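PDB 4WCT: fructosyl amine:oxygen oxidoreductase from Neosartorya fumigata, which probably catalyses the oxidative deglycation of fructosyl amines (Amadori products), using FAD as cofactor and molecular oxygen as electron acceptor. Local coordinates for residues F117-H122 with D128-D133; P165-W170 with L278-K283; M287-D290 with E295-I298; V321-H326 with M442-V447. All coordinates share one frame; numbering follows the deposited sequence.

Followed from the N terminus, the four contacts come in series, none nesting in or crossing another. Contact 1 closes a short turn, laying helix 124-135 against strand 117-121, which its chain has just left. Contact 2 spans over a hundred residues and sets Trp167, just before strand 168-172, against strand 277-280; those two strands flank 117-121 in one mixed sheet, so contacts 1 and 2 touch, with Ser120 between them. Contact 3 follows directly in sequence, turning the chain from strand 284-287 into strand 295-310 of the same sheet, near the FAD. Contact 4 makes the second long closure, bringing residues 442-447, whose strand 442-443 pairs with 295-310, to the loop after strand 318-320.

Contact 1 of 4, residues F117-H122 with D128-D133; sequences FIISGH and DHIRKD
Ile130 reaches from its helix onto the strand, its two branches overlapping different parts of it. CG2 lies against the side chain of Ile119, 3.8 Å from Ile119 CG2 and 4.0 Å from Ile119 CG1, the two side chains running antiparallel past one another. The other branch ends in CD1, which presses on the backbone beyond, 3.3 Å from Ser120 C and 3.6 Å from Gly121 N. Because CG1 stands anti to the carbonyl carbon (chi1 -63°), CG2 and CD1 can cover neighbouring residues of the strand at once. This is a helix packed on one face of a mixed beta-sheet: strand 117-121 runs between strands 168-172 and 277-280, and helix 124-135 folds back over it, the two segment axes 8.4 Å apart at 137°. Beta-branched isoleucine suits both places, being at home in a strand and broad enough to fill a helix-sheet interface. Gly121 presents no side chain where a CB would face Ile130 CD1. Ser120 turns its CB from the helix, and its OG bonds to the backbone O of Phe279. On the helix side, Trp170 touches both Ile130 and Arg131.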
loop_
_atom_site.group_PDB
_atom_site.type_symbol
_atom_site.label_atom_id
_atom_site.label_comp_id
_atom_site.label_asym_id
_atom_site.label_seq_id
_atom_site.Cartn_x
_atom_site.Cartn_y
_atom_site.Cartn_z
ATOM N N PHE A 117 17.804 -2.124 -0.590
ATOM C CA PHE A 117 17.002 -1.074 0.051
ATOM C C PHE A 117 17.884 -0.321 1.017
ATOM O O PHE A 117 18.602 -0.932 1.824
ATOM C CB PHE A 117 15.828 -1.730 0.795
ATOM C CG PHE A 117 15.011 -0.803 1.662
ATOM C CD1 PHE A 117 14.228 0.195 1.115
ATOM C CD2 PHE A 117 15.061 -0.912 3.044
ATOM C CE1 PHE A 117 13.403 0.985 1.918
ATOM C CE2 PHE A 117 14.254 -0.122 3.847
ATOM C CZ PHE A 117 13.416 0.823 3.275
ATOM N N ILE A 118 17.889 1.007 0.890
ATOM C CA ILE A 118 18.682 1.863 1.764
ATOM C C ILE A 118 17.699 2.636 2.643
ATOM O O ILE A 118 16.785 3.304 2.128
ATOM C CB ILE A 118 19.528 2.887 0.959
ATOM C CG1 ILE A 118 20.542 2.194 0.054
ATOM C CG2 ILE A 118 20.223 3.862 1.892
ATOM C CD1 ILE A 118 21.081 3.114 -1.031
ATOM N N ILE A 119 17.887 2.547 3.963
ATOM C CA ILE A 119 17.136 3.365 4.899
ATOM C C ILE A 119 18.039 4.356 5.608
ATOM O O ILE A 119 19.144 4.015 5.996
ATOM C CB ILE A 119 16.375 2.485 5.913
ATOM C CG1 ILE A 119 15.445 3.328 6.776
ATOM C CG2 ILE A 119 17.326 1.653 6.736
ATOM C CD1 ILE A 119 14.411 2.523 7.520
ATOM N N SER A 120 17.620 5.614 5.642
ATOM C CA SER A 120 18.507 6.695 6.064
ATOM C C SER A 120 17.725 7.832 6.746
ATOM O O SER A 120 16.491 7.942 6.610
ATOM C CB SER A 120 19.271 7.240 4.864
ATOM O OG SER A 120 18.360 7.762 3.887
ATOM N N GLY A 121 18.466 8.702 7.415
ATOM C CA GLY A 121 17.929 9.953 7.948
ATOM C C GLY A 121 19.026 10.979 8.017
ATOM O O GLY A 121 20.198 10.636 7.803
ATOM N N HIS A 122 18.684 12.240 8.287
ATOM C CA HIS A 122 19.663 13.329 8.178
ATOM C C HIS A 122 19.831 14.152 9.473
ATOM O O HIS A 122 20.452 15.198 9.445
ATOM C CB HIS A 122 19.361 14.235 6.973
ATOM C CG HIS A 122 18.031 14.903 7.057
ATOM N ND1 HIS A 122 16.861 14.209 6.875
ATOM C CD2 HIS A 122 17.670 16.133 7.514
ATOM C CE1 HIS A 122 15.839 14.960 7.234
ATOM N NE2 HIS A 122 16.297 16.158 7.550
ATOM N N ASP A 128 19.160 7.634 14.910
ATOM C CA ASP A 128 19.020 6.809 16.138
ATOM C C ASP A 128 17.752 5.965 16.106
ATOM O O ASP A 128 17.725 4.818 16.510
ATOM C CB ASP A 128 18.914 7.722 17.368
ATOM C CG ASP A 128 20.267 8.189 17.885
ATOM O OD1 ASP A 128 21.258 8.128 17.131
ATOM O OD2 ASP A 128 20.316 8.703 19.027
ATOM N N HIS A 129 16.684 6.565 15.613
ATOM C CA HIS A 129 15.435 5.861 15.465
ATOM C C HIS A 129 15.581 4.662 14.532
ATOM O O HIS A 129 15.068 3.551 14.779
ATOM C CB HIS A 129 14.384 6.826 14.953
ATOM C CG HIS A 129 13.068 6.184 14.672
ATOM N ND1 HIS A 129 12.241 5.727 15.671
ATOM C CD2 HIS A 129 12.418 5.950 13.507
ATOM C CE1 HIS A 129 11.124 5.262 15.136
ATOM N NE2 HIS A 129 11.225 5.348 13.825
ATOM N N ILE A 130 16.232 4.894 13.404
ATOM C CA ILE A 130 16.440 3.822 12.464
ATOM C C ILE A 130 17.309 2.713 13.069
ATOM O O ILE A 130 17.018 1.517 12.943
ATOM C CB ILE A 130 17.092 4.339 11.176
ATOM C CG1 ILE A 130 16.159 5.340 10.489
ATOM C CG2 ILE A 130 17.388 3.169 10.252
ATOM C CD1 ILE A 130 16.864 6.166 9.425
ATOM N N ARG A 131 18.388 3.120 13.707
ATOM C CA ARG A 131 19.298 2.168 14.359
ATOM C C ARG A 131 18.570 1.278 15.374
ATOM O O ARG A 131 18.628 0.057 15.285
ATOM C CB ARG A 131 20.413 2.943 15.053
ATOM C CG ARG A 131 21.353 2.071 15.869
ATOM C CD ARG A 131 22.267 2.973 16.688
ATOM N NE ARG A 131 23.220 3.611 15.784
ATOM C CZ ARG A 131 23.228 4.896 15.419
ATOM N NH1 ARG A 131 22.521 5.829 16.074
ATOM N NH2 ARG A 131 24.116 5.276 14.512
ATOM N N LYS A 132 17.709 1.874 16.191
ATOM C CA LYS A 132 17.023 1.140 17.265
ATOM C C LYS A 132 15.847 0.285 16.818
ATOM O O LYS A 132 15.663 -0.828 17.337
ATOM C CB LYS A 132 16.569 2.116 18.355
ATOM C CG LYS A 132 17.741 2.705 19.121
ATOM C CD LYS A 132 17.304 3.405 20.399
ATOM C CE LYS A 132 17.585 4.897 20.341
ATOM N NZ LYS A 132 16.627 5.703 21.156
ATOM N N ASP A 133 15.067 0.786 15.858
ATOM C CA ASP A 133 13.836 0.133 15.416
ATOM C C ASP A 133 13.997 -0.787 14.228
ATOM O O ASP A 133 13.236 -1.738 14.077
ATOM C CB ASP A 133 12.781 1.184 15.075
ATOM C CG ASP A 133 12.072 1.722 16.292
ATOM O OD1 ASP A 133 12.694 1.819 17.382
ATOM O OD2 ASP A 133 10.914 2.162 16.117
#

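Contact 2 of 4, residues P165-W170 with L278-K283; sequences PGWKGW and LFNIAK
The indole of Trp167 carries the amide of Asn280 over one face: Asn280 ND2 sits 3.4 Å above the plane, over the ring centre, and 3.5 Å from Trp167 CE2. The planes of ring and amide are 83° apart, so the amide stands upright on the indole instead of stacking on it. Asn280 CB covers the same face further along, a CH-pi contact 4.0 Å from the centroid of the six-membered ring. Pro165 O lies at the indole's edge, in plane. Leu278 CD1 meets Trp167 CZ3 obliquely at 4.1 Å, and Lys283 CD also comes in obliquely. With CG anti to the backbone N (chi1 174°), Asn280 holds its amide over the indole while OD1 accepts from Ala282 N at 2.8 Å, an Asx turn where the chain leaves strand 277-280; asparagine suits because its side-chain carbonyl can cap the turn. Tryptophan offers a broad apolar face and one N-H, bonded to Asp342 of helix 330-343. Asn280 ND2 bonds to His122, and Lys283 NZ pairs with Asp338. No hydrogen bond therefore crosses the interface, which is held by van der Waals and CH-pi contact, the amide nitrogen over the pi face probably adding some electrostatic attraction.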
loop_
_atom_site.group_PDB
_atom_site.type_symbol
_atom_site.label_atom_id
_atom_site.label_comp_id
_atom_site.label_asym_id
_atom_site.label_seq_id
_atom_site.Cartn_x
_atom_site.Cartn_y
_atom_site.Cartn_z
ATOM N N PRO A 165 23.623 15.990 2.803
ATOM C CA PRO A 165 24.112 16.708 3.986
ATOM C C PRO A 165 23.471 16.223 5.283
ATOM O O PRO A 165 22.251 16.284 5.437
ATOM C CB PRO A 165 23.793 18.187 3.681
ATOM C CG PRO A 165 23.419 18.242 2.224
ATOM C CD PRO A 165 22.942 16.876 1.849
ATOM N N GLY A 166 24.293 15.669 6.171
ATOM C CA GLY A 166 23.832 15.088 7.411
ATOM C C GLY A 166 23.271 13.689 7.340
ATOM O O GLY A 166 22.928 13.113 8.370
ATOM N N TRP A 167 23.243 13.108 6.136
ATOM C CA TRP A 167 22.639 11.791 5.975
ATOM C C TRP A 167 23.569 10.700 6.519
ATOM O O TRP A 167 24.784 10.687 6.235
ATOM C CB TRP A 167 22.375 11.493 4.505
ATOM C CG TRP A 167 21.257 12.231 3.846
ATOM C CD1 TRP A 167 21.032 13.589 3.832
ATOM C CD2 TRP A 167 20.305 11.669 2.934
ATOM N NE1 TRP A 167 19.999 13.878 2.994
ATOM C CE2 TRP A 167 19.551 12.729 2.408
ATOM C CE3 TRP A 167 20.006 10.368 2.537
ATOM C CZ2 TRP A 167 18.493 12.524 1.527
ATOM C CZ3 TRP A 167 19.002 10.162 1.651
ATOM C CH2 TRP A 167 18.238 11.240 1.150
ATOM N N LYS A 168 22.962 9.737 7.202
ATOM C CA LYS A 168 23.586 8.437 7.478
ATOM C C LYS A 168 22.537 7.389 7.257
ATOM O O LYS A 168 21.361 7.648 7.372
ATOM C CB LYS A 168 24.135 8.342 8.905
ATOM C CG LYS A 168 25.234 9.376 9.165
ATOM C CD LYS A 168 26.091 9.082 10.376
ATOM C CE LYS A 168 27.106 10.207 10.561
ATOM N NZ LYS A 168 28.188 10.088 9.551
ATOM N N GLY A 169 22.957 6.197 6.858
ATOM C CA GLY A 169 21.999 5.163 6.598
ATOM C C GLY A 169 22.625 3.796 6.457
ATOM O O GLY A 169 23.769 3.588 6.844
ATOM N N TRP A 170 21.763 2.840 6.160
ATOM C CA TRP A 170 22.116 1.421 6.079
ATOM C C TRP A 170 21.536 0.817 4.794
ATOM O O TRP A 170 20.384 1.005 4.484
ATOM C CB TRP A 170 21.566 0.654 7.268
ATOM C CG TRP A 170 22.199 0.988 8.577
ATOM C CD1 TRP A 170 23.187 0.298 9.184
ATOM C CD2 TRP A 170 21.870 2.085 9.454
ATOM N NE1 TRP A 170 23.483 0.866 10.403
ATOM C CE2 TRP A 170 22.716 1.980 10.580
ATOM C CE3 TRP A 170 21.022 3.170 9.363
ATOM C CZ2 TRP A 170 22.658 2.882 11.650
ATOM C CZ3 TRP A 170 20.927 4.040 10.456
ATOM C CH2 TRP A 170 21.728 3.872 11.587
ATOM N N LEU A 278 16.265 4.033 -2.519
ATOM C CA LEU A 278 16.855 4.956 -1.563
ATOM C C LEU A 278 15.743 5.673 -0.807
ATOM O O LEU A 278 14.986 6.431 -1.424
ATOM C CB LEU A 278 17.713 5.975 -2.289
ATOM C CG LEU A 278 18.269 7.125 -1.453
ATOM C CD1 LEU A 278 19.300 6.643 -0.428
ATOM C CD2 LEU A 278 18.909 8.152 -2.365
ATOM N N PHE A 279 15.720 5.513 0.515
ATOM C CA PHE A 279 14.668 6.050 1.384
ATOM C C PHE A 279 15.289 6.820 2.549
ATOM O O PHE A 279 16.075 6.268 3.296
ATOM C CB PHE A 279 13.835 4.875 1.904
ATOM C CG PHE A 279 12.726 5.262 2.857
ATOM C CD1 PHE A 279 11.991 6.424 2.683
ATOM C CD2 PHE A 279 12.375 4.396 3.862
ATOM C CE1 PHE A 279 10.865 6.687 3.474
ATOM C CE2 PHE A 279 11.266 4.650 4.674
ATOM C CZ PHE A 279 10.497 5.777 4.454
ATOM N N ASN A 280 14.935 8.091 2.679
ATOM C CA ASN A 280 15.170 8.870 3.880
ATOM C C ASN A 280 13.830 9.074 4.582
ATOM O O ASN A 280 12.869 9.608 3.987
ATOM C CB ASN A 280 15.819 10.216 3.521
ATOM C CG ASN A 280 15.969 11.133 4.714
ATOM O OD1 ASN A 280 15.097 11.195 5.572
ATOM N ND2 ASN A 280 16.991 11.956 4.698
ATOM N N ILE A 281 13.736 8.560 5.800
ATOM C CA ILE A 281 12.449 8.450 6.499
ATOM C C ILE A 281 11.792 9.792 6.799
ATOM O O ILE A 281 10.628 9.827 7.186
ATOM C CB ILE A 281 12.574 7.642 7.805
ATOM C CG1 ILE A 281 13.444 8.392 8.818
ATOM C CG2 ILE A 281 13.082 6.241 7.508
ATOM C CD1 ILE A 281 13.366 7.771 10.206
ATOM N N ALA A 282 12.496 10.898 6.614
ATOM C CA ALA A 282 11.883 12.207 6.803
ATOM C C ALA A 282 11.992 13.080 5.577
ATOM O O ALA A 282 11.788 14.288 5.676
ATOM C CB ALA A 282 12.465 12.918 8.019
ATOM N N LYS A 283 12.315 12.492 4.414
ATOM C CA LYS A 283 12.390 13.265 3.171
ATOM C C LYS A 283 11.681 12.582 2.013
ATOM O O LYS A 283 10.830 13.178 1.358
ATOM C CB LYS A 283 13.811 13.616 2.767
ATOM C CG LYS A 283 14.427 14.670 3.679
ATOM C CD LYS A 283 15.649 15.299 3.012
ATOM C CE LYS A 283 16.295 16.335 3.915
ATOM N NZ LYS A 283 15.574 17.606 3.801
#

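Contact 3 of 4, residues M287-D290 with E295-I298; sequences MEPD and ELKI
Asp290 bends its carboxylate back toward Glu295, its CG lying between the backbone N and the carbonyl carbon (chi1 82°). In this rotamer OD1 accepts from Glu295 N at 2.9 Å, on its anti side and 28° out of the carboxylate plane, while OD2 takes backbone amides of Asp292 and Lys293 inside the turn. Aspartate, short and with two acceptor oxygens, is well suited to gather these N-H groups. In return Asp290 N donates to Glu295 O at 3.0 Å, and the same oxygen receives a CA-H contact from Pro289 CA at 3.2 Å. Glu295 stretches its side chain onward past CG; one water donates to its OE1 at 2.6 Å and, weakly, to Asp290 OD1. The carboxylate of Glu295 also bonds Ser353 and His261. Leu296 sets CD1 4.2 Å from Pro289 CG, the two lying side by side. Further along, Lys297 runs extended until a bend at chi3 (88°) brings NZ 3.9 Å from Met287 CE; Met287, itself bent at chi3, lies alongside, its methyl CE meeting the end of the lysine. The ammonium bonds Asp69 and the carbonyl of Asn71. A second water accepts from Lys297 N at 2.9 Å, beside the direct bond from Met287 N to Lys297 O. Together these contacts close an antiparallel beta-hairpin of strands 284-287 and 295-310, its connection held by Asp290, with the Met287 side chain about 5 Å from the FAD.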
loop_
_atom_site.group_PDB
_atom_site.type_symbol
_atom_site.label_atom_id
_atom_site.label_comp_id
_atom_site.label_asym_id
_atom_site.label_seq_id
_atom_site.Cartn_x
_atom_site.Cartn_y
_atom_site.Cartn_z
ATOM N N MET A 287 12.521 5.466 -6.944
ATOM C CA MET A 287 12.816 4.174 -7.548
ATOM C C MET A 287 13.230 4.335 -9.000
ATOM O O MET A 287 13.038 5.364 -9.625
ATOM C CB MET A 287 11.673 3.153 -7.391
ATOM C CG MET A 287 11.745 2.406 -6.056
ATOM S SD MET A 287 10.342 1.477 -5.408
ATOM C CE MET A 287 9.300 2.787 -4.773
ATOM N N GLU A 288 13.880 3.308 -9.516
ATOM C CA GLU A 288 14.478 3.468 -10.813
ATOM C C GLU A 288 13.425 3.724 -11.900
ATOM O O GLU A 288 12.275 3.277 -11.821
ATOM C CB GLU A 288 15.406 2.311 -11.151
ATOM C CG GLU A 288 14.720 1.026 -11.523
ATOM C CD GLU A 288 15.712 -0.107 -11.737
ATOM O OE1 GLU A 288 15.980 -0.442 -12.893
ATOM O OE2 GLU A 288 16.236 -0.639 -10.730
ATOM N N PRO A 289 13.829 4.395 -12.960
ATOM C CA PRO A 289 12.894 4.738 -14.041
ATOM C C PRO A 289 12.219 3.509 -14.642
ATOM O O PRO A 289 12.853 2.449 -14.784
ATOM C CB PRO A 289 13.787 5.402 -15.063
ATOM C CG PRO A 289 14.922 5.963 -14.242
ATOM C CD PRO A 289 15.163 4.980 -13.165
ATOM N N ASP A 290 10.939 3.627 -14.997
ATOM C CA ASP A 290 10.228 2.450 -15.500
ATOM C C ASP A 290 10.662 2.104 -16.917
ATOM O O ASP A 290 11.145 2.951 -17.661
ATOM C CB ASP A 290 8.694 2.604 -15.407
ATOM C CG ASP A 290 8.120 3.389 -16.543
ATOM O OD1 ASP A 290 8.296 4.620 -16.503
ATOM O OD2 ASP A 290 7.465 2.789 -17.467
ATOM N N GLU A 295 10.129 6.892 -16.665
ATOM C CA GLU A 295 9.729 7.905 -15.668
ATOM C C GLU A 295 10.242 7.495 -14.294
ATOM O O GLU A 295 10.139 6.340 -13.901
ATOM C CB GLU A 295 8.215 8.043 -15.632
ATOM C CG GLU A 295 7.701 8.971 -16.718
ATOM C CD GLU A 295 6.201 9.167 -16.700
ATOM O OE1 GLU A 295 5.453 8.247 -16.281
ATOM O OE2 GLU A 295 5.789 10.162 -17.319
ATOM N N LEU A 296 10.893 8.444 -13.628
ATOM C CA LEU A 296 11.493 8.242 -12.322
ATOM C C LEU A 296 10.521 8.812 -11.289
ATOM O O LEU A 296 10.136 9.994 -11.386
ATOM C CB LEU A 296 12.842 8.992 -12.287
ATOM C CG LEU A 296 13.728 8.801 -11.044
ATOM C CD1 LEU A 296 15.179 9.005 -11.416
ATOM C CD2 LEU A 296 13.344 9.758 -9.935
ATOM N N LYS A 297 10.120 7.961 -10.344
ATOM C CA LYS A 297 9.096 8.315 -9.356
ATOM C C LYS A 297 9.738 8.731 -8.039
ATOM O O LYS A 297 10.621 8.029 -7.527
ATOM C CB LYS A 297 8.209 7.118 -9.080
ATOM C CG LYS A 297 7.018 7.478 -8.165
ATOM C CD LYS A 297 6.188 6.263 -7.808
ATOM C CE LYS A 297 6.769 5.609 -6.550
ATOM N NZ LYS A 297 6.004 4.424 -6.167
ATOM N N ILE A 298 9.258 9.841 -7.495
ATOM C CA ILE A 298 9.682 10.356 -6.184
ATOM C C ILE A 298 8.459 10.462 -5.279
ATOM O O ILE A 298 7.432 10.990 -5.699
ATOM C CB ILE A 298 10.294 11.767 -6.266
ATOM C CG1 ILE A 298 11.458 11.812 -7.259
ATOM C CG2 ILE A 298 10.787 12.177 -4.894
ATOM C CD1 ILE A 298 11.131 12.416 -8.598
HETATM O O HOH W 1 10.254 5.206 -11.187
HETATM O O HOH W 2 5.410 5.628 -16.104
#

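Contact 4 of 4, residues V321-H326 with M442-V447; sequences VPFAKH and MDFQQV
Phe323 turns the edge of its ring toward the face of Phe444 in a T-shaped (edge-to-face) pair, the centroids 5.1 Å apart and the planes at 69°. Phe323 CZ stands 3.8 Å above the Phe444 plane, offset toward the rim, and Phe323 CE1 comes to 3.6 Å from Phe444 CD2. The geometry sets the slightly positive ring hydrogens of one phenylalanine against the electron-rich face of the other, which is why two aromatic residues suit this junction. Phe323 carries CG between its backbone N and carbonyl carbon (chi1 63°), which swings the ring out of its loop toward residues 442-447. Around the pair, Ile357 touches both rings, Trp452 packs on Phe323, and Tyr305 stacks on Phe444. The next shell fixes the backbones. Phe323 O accepts from Trp359 NE1, and in the other segment Asp443 OD2 accepts from Gln445 N at 3.1 Å, from well above the carboxylate plane, as well as from Phe308 N. Gln446 N also bonds Asp443 O at 2.9 Å, in the short 3-10 turn on which Phe444 is mounted. Because Asp443 OD2 accepts from the backbone N two residues on, Asp443 forms an Asx turn at the end of strand 442-443; there the aromatic pair joins the C-terminal part of the chain to the loop after strand 318-320, beside strand 295-310, which pairs with both 318-320 and 442-443.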
loop_
_atom_site.group_PDB
_atom_site.type_symbol
_atom_site.label_atom_id
_atom_site.label_comp_id
_atom_site.label_asym_id
_atom_site.label_seq_id
_atom_site.Cartn_x
_atom_site.Cartn_y
_atom_site.Cartn_z
ATOM N N VAL A 321 -12.407 11.208 4.051
ATOM C CA VAL A 321 -13.024 10.664 2.843
ATOM C C VAL A 321 -12.089 10.861 1.663
ATOM O O VAL A 321 -11.826 11.985 1.250
ATOM C CB VAL A 321 -14.358 11.362 2.517
ATOM C CG1 VAL A 321 -14.993 10.682 1.307
ATOM C CG2 VAL A 321 -15.261 11.269 3.739
ATOM N N PRO A 322 -11.716 9.770 1.000
ATOM C CA PRO A 322 -10.874 9.925 -0.191
ATOM C C PRO A 322 -11.540 10.639 -1.330
ATOM O O PRO A 322 -12.763 10.567 -1.496
ATOM C CB PRO A 322 -10.559 8.478 -0.604
ATOM C CG PRO A 322 -10.781 7.665 0.632
ATOM C CD PRO A 322 -11.887 8.363 1.387
ATOM N N PHE A 323 -10.710 11.228 -2.183
ATOM C CA PHE A 323 -11.078 11.670 -3.507
ATOM C C PHE A 323 -9.878 11.474 -4.434
ATOM O O PHE A 323 -8.728 11.474 -3.979
ATOM C CB PHE A 323 -11.482 13.142 -3.500
ATOM C CG PHE A 323 -10.380 14.074 -3.095
ATOM C CD1 PHE A 323 -10.140 14.371 -1.769
ATOM C CD2 PHE A 323 -9.592 14.660 -4.038
ATOM C CE1 PHE A 323 -9.166 15.297 -1.417
ATOM C CE2 PHE A 323 -8.593 15.550 -3.700
ATOM C CZ PHE A 323 -8.334 15.822 -2.372
ATOM N N ALA A 324 -10.136 11.358 -5.727
ATOM C CA ALA A 324 -9.035 11.105 -6.686
ATOM C C ALA A 324 -8.521 12.399 -7.286
ATOM O O ALA A 324 -9.302 13.344 -7.528
ATOM C CB ALA A 324 -9.546 10.181 -7.785
ATOM N N LYS A 325 -7.199 12.488 -7.499
ATOM C CA LYS A 325 -6.624 13.629 -8.195
ATOM C C LYS A 325 -5.256 13.284 -8.758
ATOM O O LYS A 325 -4.396 12.753 -8.024
ATOM C CB LYS A 325 -6.498 14.837 -7.261
ATOM C CG LYS A 325 -6.301 16.150 -7.984
ATOM C CD LYS A 325 -6.713 17.326 -7.119
ATOM C CE LYS A 325 -6.398 18.642 -7.789
ATOM N NZ LYS A 325 -7.466 19.108 -8.696
ATOM N N HIS A 326 -5.086 13.568 -10.056
ATOM C CA HIS A 326 -3.816 13.449 -10.749
ATOM C C HIS A 326 -3.001 14.742 -10.721
ATOM O O HIS A 326 -2.598 15.269 -11.759
ATOM C CB HIS A 326 -4.031 12.975 -12.167
ATOM C CG HIS A 326 -4.345 11.518 -12.248
ATOM N ND1 HIS A 326 -4.270 10.818 -13.435
ATOM C CD2 HIS A 326 -4.456 10.586 -11.271
ATOM C CE1 HIS A 326 -4.448 9.528 -13.186
ATOM N NE2 HIS A 326 -4.644 9.377 -11.888
ATOM N N MET A 442 -1.864 16.253 7.827
ATOM C CA MET A 442 -2.368 17.418 7.121
ATOM C C MET A 442 -3.756 17.113 6.545
ATOM O O MET A 442 -4.206 15.971 6.600
ATOM C CB MET A 442 -1.356 17.849 6.039
ATOM C CG MET A 442 -0.059 18.345 6.670
ATOM S SD MET A 442 -0.207 19.857 7.714
ATOM C CE MET A 442 -0.141 21.140 6.472
ATOM N N ASP A 443 -4.498 18.166 6.224
ATOM C CA ASP A 443 -5.914 18.040 5.891
ATOM C C ASP A 443 -6.119 18.675 4.521
ATOM O O ASP A 443 -5.818 19.844 4.349
ATOM C CB ASP A 443 -6.754 18.759 6.957
ATOM C CG ASP A 443 -8.269 18.644 6.724
ATOM O OD1 ASP A 443 -9.007 19.228 7.545
ATOM O OD2 ASP A 443 -8.740 17.917 5.809
ATOM N N PHE A 444 -6.618 17.915 3.543
ATOM C CA PHE A 444 -6.876 18.445 2.200
ATOM C C PHE A 444 -7.899 19.580 2.194
ATOM O O PHE A 444 -7.914 20.421 1.288
ATOM C CB PHE A 444 -7.344 17.326 1.254
ATOM C CG PHE A 444 -6.227 16.437 0.747
ATOM C CD1 PHE A 444 -5.123 16.970 0.121
ATOM C CD2 PHE A 444 -6.327 15.062 0.832
ATOM C CE1 PHE A 444 -4.163 16.151 -0.428
ATOM C CE2 PHE A 444 -5.369 14.239 0.293
ATOM C CZ PHE A 444 -4.262 14.783 -0.298
ATOM N N GLN A 445 -8.740 19.628 3.212
ATOM C CA GLN A 445 -9.723 20.713 3.315
ATOM C C GLN A 445 -9.030 22.051 3.564
ATOM O O GLN A 445 -9.666 23.090 3.414
ATOM C CB GLN A 445 -10.731 20.429 4.413
ATOM C CG GLN A 445 -11.655 19.257 4.099
ATOM C CD GLN A 445 -12.633 19.560 2.982
ATOM O OE1 GLN A 445 -13.353 20.566 3.032
ATOM N NE2 GLN A 445 -12.562 18.784 1.901
ATOM N N GLN A 446 -7.765 22.014 3.985
ATOM C CA GLN A 446 -6.972 23.234 4.180
ATOM C C GLN A 446 -5.986 23.494 3.053
ATOM O O GLN A 446 -5.180 24.422 3.131
ATOM C CB GLN A 446 -6.243 23.157 5.518
ATOM C CG GLN A 446 -7.195 23.095 6.700
ATOM C CD GLN A 446 -6.496 22.947 8.043
ATOM O OE1 GLN A 446 -5.510 22.223 8.178
ATOM N NE2 GLN A 446 -7.055 23.588 9.064
ATOM N N VAL A 447 -6.118 22.751 1.954
ATOM C CA VAL A 447 -5.275 22.957 0.774
ATOM C C VAL A 447 -6.085 23.759 -0.213
ATOM O O VAL A 447 -7.145 23.350 -0.619
ATOM C CB VAL A 447 -4.773 21.622 0.145
ATOM C CG1 VAL A 447 -3.914 21.887 -1.076
ATOM C CG2 VAL A 447 -3.969 20.820 1.164
#